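Local atomic coordinates of sugar ABC transporter substrate-binding protein, BlMnBP1 (Bifidobacterium animalis subsp. lactis ATCC 27673, PDB entry 6I5R), a protein that binds manno-oligosaccharides such as mannobiose and probably delivers them to the ABC transporter that lets the bacterium grow on beta-mannan. Residues M218-P223 with A382-G387. Residues are numbered along the deposited sequence; the frame is centred on the assembly and turned at random.
Sequences MNQVLP and APAKEG
Gln220 reaches from its helix across the extended loop 382-387 and uses both ends of its amide there. Its NE2 donates to the carbonyl O of Pro383 at 2.9 Å, an almost straight bond (163°) lying in the carbonyl plane and in the plane of the Gln220 amide. OE1 accepts from NZ of Lys385 at 2.7 Å, though the ammonium sits above the amide plane. With a partner on both O and N, the amide is fixed in its flip. Lys385 crosses the glutamine at about a right angle; the bend at its last torsion (chi4 -43°) brings NZ back onto OE1, with CE close behind. The Gln220 chain runs straight beyond CG (chi2 -174°), and CG itself rests on CA of Ala384.

One residue back, ND2 of Asn219 donates to the carbonyl O of Ala382 at 3.0 Å, again nearly straight, but from above the carbonyl plane. The same oxygen accepts a second hydrogen bond, from a water that itself accepts from the backbone N of Asn219, so the side chain holds Ala382 O directly and the main chain holds it through the water. To one side of these polar bonds CB of Ala384 lies 3.5 Å from the backbone O of Asn219.

Further out, Ala382 is also tied by a backbone hydrogen bond to Pro215, just before helix 217-224. This is surface packing within a bacterial extracellular solute-binding protein, pinning that short helix to the loop between strand 377-379 and helix 391-399, whose Leu392 packs against Met218, Asn219 and Leu222.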
loop_
_atom_site.group_PDB
_atom_site.type_symbol
_atom_site.label_atom_id
_atom_site.label_comp_id
_atom_site.label_asym_id
_atom_site.label_seq_id
_atom_site.Cartn_x
_atom_site.Cartn_y
_atom_site.Cartn_z
ATOM N N MET A 218 13.043 7.381 0.560
ATOM C CA MET A 218 12.218 7.130 -0.619
ATOM C C MET A 218 12.286 8.274 -1.620
ATOM O O MET A 218 12.498 8.048 -2.811
ATOM C CB MET A 218 10.759 6.911 -0.213
ATOM C CG MET A 218 9.875 6.689 -1.406
ATOM S SD MET A 218 10.152 5.036 -2.092
ATOM C CE MET A 218 9.068 4.093 -1.046
ATOM N N ASN A 219 12.027 9.501 -1.171
ATOM C CA ASN A 219 11.874 10.620 -2.096
ATOM C C ASN A 219 13.154 11.408 -2.312
ATOM O O ASN A 219 13.238 12.163 -3.281
ATOM C CB ASN A 219 10.765 11.562 -1.603
ATOM C CG ASN A 219 9.394 10.914 -1.687
ATOM O OD1 ASN A 219 9.103 10.250 -2.679
ATOM N ND2 ASN A 219 8.551 11.101 -0.660
ATOM N N GLN A 220 14.163 11.244 -1.459
ATOM C CA GLN A 220 15.400 11.990 -1.636
ATOM C C GLN A 220 16.579 11.078 -1.969
ATOM O O GLN A 220 17.243 11.271 -2.993
ATOM C CB GLN A 220 15.726 12.828 -0.389
ATOM C CG GLN A 220 14.738 13.954 -0.152
ATOM C CD GLN A 220 15.132 14.882 0.994
ATOM O OE1 GLN A 220 16.313 15.042 1.325
ATOM N NE2 GLN A 220 14.146 15.507 1.591
ATOM N N VAL A 221 16.863 10.080 -1.133
ATOM C CA VAL A 221 18.087 9.297 -1.302
ATOM C C VAL A 221 17.984 8.374 -2.512
ATOM O O VAL A 221 18.866 8.344 -3.378
ATOM C CB VAL A 221 18.388 8.490 -0.024
ATOM C CG1 VAL A 221 19.642 7.606 -0.237
ATOM C CG2 VAL A 221 18.548 9.414 1.173
ATOM N N LEU A 222 16.931 7.568 -2.552
ATOM C CA LEU A 222 16.768 6.573 -3.610
ATOM C C LEU A 222 16.940 7.137 -5.009
ATOM O O LEU A 222 17.751 6.581 -5.770
ATOM C CB LEU A 222 15.394 5.902 -3.453
ATOM C CG LEU A 222 14.971 4.823 -4.457
ATOM C CD1 LEU A 222 15.868 3.642 -4.399
ATOM C CD2 LEU A 222 13.516 4.377 -4.165
ATOM N N PRO A 223 16.245 8.206 -5.414
ATOM C CA PRO A 223 16.384 8.699 -6.788
ATOM C C PRO A 223 17.644 9.510 -7.036
ATOM O O PRO A 223 17.881 9.894 -8.182
ATOM C CB PRO A 223 15.116 9.556 -6.982
ATOM C CG PRO A 223 14.816 10.066 -5.609
ATOM C CD PRO A 223 15.159 8.901 -4.695
ATOM N N ALA A 382 9.343 11.610 4.116
ATOM C CA ALA A 382 9.538 13.034 3.934
ATOM C C ALA A 382 9.409 13.423 2.456
ATOM O O ALA A 382 9.744 12.645 1.561
ATOM C CB ALA A 382 10.912 13.407 4.463
ATOM N N PRO A 383 8.925 14.623 2.172
ATOM C CA PRO A 383 8.915 15.092 0.783
ATOM C C PRO A 383 10.336 15.320 0.312
ATOM O O PRO A 383 11.265 15.474 1.103
ATOM C CB PRO A 383 8.127 16.399 0.846
ATOM C CG PRO A 383 8.332 16.886 2.249
ATOM C CD PRO A 383 8.486 15.662 3.119
ATOM N N ALA A 384 10.504 15.298 -1.002
ATOM C CA ALA A 384 11.793 15.632 -1.577
ATOM C C ALA A 384 12.099 17.097 -1.284
ATOM O O ALA A 384 11.227 17.859 -0.869
ATOM C CB ALA A 384 11.793 15.376 -3.085
ATOM N N LYS A 385 13.358 17.484 -1.490
ATOM C CA LYS A 385 13.694 18.891 -1.426
ATOM C C LYS A 385 12.909 19.669 -2.488
ATOM O O LYS A 385 12.396 19.109 -3.471
ATOM C CB LYS A 385 15.189 19.103 -1.614
ATOM C CG LYS A 385 15.975 18.267 -0.647
ATOM C CD LYS A 385 17.403 18.230 -1.023
ATOM C CE LYS A 385 18.181 17.229 -0.140
ATOM N NZ LYS A 385 17.875 17.223 1.355
ATOM N N GLU A 386 12.814 20.981 -2.278
ATOM C CA GLU A 386 12.049 21.819 -3.176
ATOM C C GLU A 386 12.596 21.702 -4.596
ATOM O O GLU A 386 13.799 21.837 -4.831
ATOM C CB GLU A 386 12.072 23.269 -2.714
ATOM C CG GLU A 386 11.153 24.171 -3.538
ATOM C CD GLU A 386 9.768 23.600 -3.662
ATOM O OE1 GLU A 386 9.124 23.435 -2.628
ATOM O OE2 GLU A 386 9.375 23.275 -4.791
ATOM N N GLY A 387 11.710 21.417 -5.533
ATOM C CA GLY A 387 12.103 21.245 -6.906
ATOM C C GLY A 387 12.372 19.820 -7.318
ATOM O O GLY A 387 12.593 19.578 -8.505
HETATM O O HOH W 1 11.077 10.257 1.516
#